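Local coordinates for protein cytochrome CH (Methylobacterium extorquens, PDB 1QN2) that probably carries electrons through a covalently bound heme c, as an unusual cytochrome c2 of a methylotrophic bacterium, at residues L55-Q59 with A60-Q64. Numbering follows the deposited sequence.
Sequences LTWDQ and ADLKQ. With HEC (heme c), chain D.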
loop_
_atom_site.group_PDB
_atom_site.type_symbol
_atom_site.label_atom_id
_atom_site.label_comp_id
_atom_site.label_asym_id
_atom_site.label_seq_id
_atom_site.Cartn_x
_atom_site.Cartn_y
_atom_site.Cartn_z
ATOM N N LEU A 55 10.399 2.825 7.059
ATOM C CA LEU A 55 10.400 2.585 5.628
ATOM C C LEU A 55 9.898 3.792 4.824
ATOM O O LEU A 55 9.146 4.640 5.292
ATOM C CB LEU A 55 9.445 1.402 5.310
ATOM C CG LEU A 55 9.841 0.000 5.745
ATOM C CD1 LEU A 55 8.761 -1.009 5.417
ATOM C CD2 LEU A 55 11.182 -0.453 5.207
ATOM N N THR A 56 10.378 3.830 3.585
ATOM C CA THR A 56 9.978 4.829 2.590
ATOM C C THR A 56 9.262 4.053 1.460
ATOM O O THR A 56 9.847 3.100 0.940
ATOM C CB THR A 56 11.159 5.584 1.980
ATOM O OG1 THR A 56 11.630 6.582 2.898
ATOM C CG2 THR A 56 10.715 6.289 0.691
ATOM N N TRP A 57 8.035 4.436 1.138
ATOM C CA TRP A 57 7.297 3.737 0.124
ATOM C C TRP A 57 7.820 3.873 -1.276
ATOM O O TRP A 57 7.108 4.357 -2.167
ATOM C CB TRP A 57 5.803 3.978 0.212
ATOM C CG TRP A 57 5.176 3.351 1.422
ATOM C CD1 TRP A 57 4.319 3.938 2.301
ATOM C CD2 TRP A 57 5.383 2.011 1.893
ATOM N NE1 TRP A 57 3.947 3.034 3.272
ATOM C CE2 TRP A 57 4.614 1.857 3.066
ATOM C CE3 TRP A 57 6.112 0.921 1.419
ATOM C CZ2 TRP A 57 4.548 0.652 3.763
ATOM C CZ3 TRP A 57 6.084 -0.263 2.134
ATOM C CH2 TRP A 57 5.304 -0.387 3.289
ATOM N N ASP A 58 9.060 3.455 -1.523
ATOM C CA ASP A 58 9.568 3.544 -2.910
ATOM C C ASP A 58 9.035 2.313 -3.661
ATOM O O ASP A 58 8.319 1.530 -3.018
ATOM C CB ASP A 58 11.076 3.584 -2.934
ATOM C CG ASP A 58 11.806 2.410 -2.346
ATOM O OD1 ASP A 58 11.206 1.401 -1.920
ATOM O OD2 ASP A 58 13.057 2.475 -2.292
ATOM N N GLN A 59 9.340 2.114 -4.929
ATOM C CA GLN A 59 8.830 0.952 -5.661
ATOM C C GLN A 59 9.291 -0.361 -5.061
ATOM O O GLN A 59 8.523 -1.328 -4.982
ATOM C CB GLN A 59 9.246 1.044 -7.135
ATOM C CG GLN A 59 10.200 2.199 -7.418
ATOM C CD GLN A 59 9.492 3.538 -7.439
ATOM O OE1 GLN A 59 8.659 3.795 -8.309
ATOM N NE2 GLN A 59 9.821 4.398 -6.482
ATOM N N ALA A 60 10.548 -0.414 -4.638
ATOM C CA ALA A 60 11.129 -1.605 -4.048
ATOM C C ALA A 60 10.391 -2.035 -2.790
ATOM O O ALA A 60 9.997 -3.193 -2.666
ATOM C CB ALA A 60 12.608 -1.404 -3.768
ATOM N N ASP A 61 10.204 -1.110 -1.850
ATOM C CA ASP A 61 9.499 -1.480 -0.626
ATOM C C ASP A 61 8.042 -1.791 -0.884
ATOM O O ASP A 61 7.489 -2.740 -0.304
ATOM C CB ASP A 61 9.673 -0.416 0.449
ATOM C CG ASP A 61 11.093 -0.403 0.998
ATOM O OD1 ASP A 61 11.685 -1.502 1.081
ATOM O OD2 ASP A 61 11.612 0.677 1.338
ATOM N N LEU A 62 7.378 -1.024 -1.755
ATOM C CA LEU A 62 5.961 -1.321 -2.016
ATOM C C LEU A 62 5.813 -2.711 -2.620
ATOM O O LEU A 62 4.861 -3.451 -2.379
ATOM C CB LEU A 62 5.401 -0.281 -3.009
ATOM C CG LEU A 62 4.987 1.058 -2.390
ATOM C CD1 LEU A 62 4.508 2.050 -3.446
ATOM C CD2 LEU A 62 3.914 0.840 -1.324
ATOM N N LYS A 63 6.791 -3.074 -3.445
ATOM C CA LYS A 63 6.732 -4.392 -4.093
ATOM C C LYS A 63 6.717 -5.490 -3.024
ATOM O O LYS A 63 5.885 -6.387 -3.052
ATOM C CB LYS A 63 7.973 -4.577 -4.979
ATOM C CG LYS A 63 7.688 -4.863 -6.437
ATOM C CD LYS A 63 8.814 -4.292 -7.298
ATOM C CE LYS A 63 8.733 -4.777 -8.735
ATOM N NZ LYS A 63 9.993 -4.489 -9.478
ATOM N N GLN A 64 7.660 -5.396 -2.087
ATOM C CA GLN A 64 7.703 -6.423 -1.038
ATOM C C GLN A 64 6.465 -6.386 -0.168
ATOM O O GLN A 64 5.880 -7.423 0.136
ATOM C CB GLN A 64 8.980 -6.274 -0.215
ATOM C CG GLN A 64 10.206 -6.382 -1.142
ATOM C CD GLN A 64 11.513 -6.214 -0.399
ATOM O OE1 GLN A 64 11.538 -5.931 0.798
ATOM N NE2 GLN A 64 12.619 -6.388 -1.114
HETATM FE FE HEC D . -3.665 -1.697 2.986
HETATM C CHA HEC D . -1.714 0.158 5.111
HETATM C CHB HEC D . -1.797 -0.592 0.311
HETATM C CHC HEC D . -5.156 -4.067 0.960
HETATM C CHD HEC D . -5.852 -2.363 5.457
HETATM N NA HEC D . -2.048 -0.408 2.744
HETATM C C1A HEC D . -1.374 0.226 3.767
HETATM C C2A HEC D . -0.337 0.901 3.188
HETATM C C3A HEC D . -0.356 0.696 1.844
HETATM C C4A HEC D . -1.425 -0.126 1.563
HETATM C CMA HEC D . 0.695 1.339 0.946
HETATM C CAA HEC D . 0.679 1.758 3.903
HETATM C CBA HEC D . 0.186 3.205 3.911
HETATM C CGA HEC D . 1.002 4.151 4.784
HETATM O O1A HEC D . 2.169 3.876 5.158
HETATM O O2A HEC D . 0.668 5.369 4.776
HETATM N NB HEC D . -3.548 -2.209 0.973
HETATM C C1B HEC D . -2.730 -1.581 0.071
HETATM C C2B HEC D . -3.105 -2.032 -1.174
HETATM C C3B HEC D . -3.976 -3.084 -1.011
HETATM C C4B HEC D . -4.308 -3.147 0.338
HETATM C CMB HEC D . -2.557 -1.681 -2.548
HETATM C CAB HEC D . -4.407 -3.914 -2.049
HETATM C CBB HEC D . -3.532 -4.805 -2.678
HETATM N NC HEC D . -5.227 -3.033 3.190
HETATM C C1C HEC D . -5.717 -3.859 2.216
HETATM C C2C HEC D . -6.863 -4.420 2.735
HETATM C C3C HEC D . -7.087 -3.924 3.995
HETATM C C4C HEC D . -6.039 -3.076 4.284
HETATM C CMC HEC D . -7.895 -5.386 2.181
HETATM C CAC HEC D . -8.166 -4.247 4.823
HETATM C CBC HEC D . -8.540 -5.559 5.127
HETATM N ND HEC D . -3.767 -1.162 4.975
HETATM C C1D HEC D . -4.745 -1.615 5.798
HETATM C C2D HEC D . -4.421 -1.170 7.064
HETATM C C3D HEC D . -3.277 -0.447 6.964
HETATM C C4D HEC D . -2.833 -0.447 5.665
HETATM C CMD HEC D . -5.102 -1.340 8.409
HETATM C CAD HEC D . -2.525 0.192 8.116
HETATM C CBD HEC D . -1.469 -0.884 8.433
HETATM C CGD HEC D . -0.764 -0.652 9.766
HETATM O O1D HEC D . 0.014 -1.565 10.158
HETATM O O2D HEC D . -0.866 0.418 10.405
HETATM O O HOH W 1 13.202 2.825 3.181
#
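Asp-58 OD1 accepts from Asp-61 N at 2.7 Å, and the bond is nearly straight (170°). Asp-58 is thus the N-cap of helix 59-67. Its CG sits between its own backbone N and carbonyl carbon (chi1 60°), which turns OD1 back to the first-turn amide. Asp-58 O accepts from Leu-62 N at 3.0 Å. Gln-59 O takes Lys-63 N in the next backbone bond. Asp-61 OD2 lies 3.4 Å from Asp-58 OD1, a pair of like charges. A water donates to this OD2 and accepts from Thr-56 N, while Asp-61 OD1 has a salt bridge to Lys-72. Ahead of the cap, Trp-57 centres an inverse gamma turn. Trp-57 NE1 donates to O1A of a heme propionate at 2.7 Å. Leu-62 CD2 packs 3.5 Å from Trp-57 CE3, and Asp-61 O lies at the ring edge, near its plane. A leucine in place of Trp-57 would probably leave propionate O1A without this donor and open a gap beside Leu-62. The helix dipole and Lys-72 probably ease the crowding of the two carboxylates. The cap bond fixes the start of helix 59-67, and Trp-57, bonded to the propionate and packed on Leu-62, ties that helix end to the heme pocket.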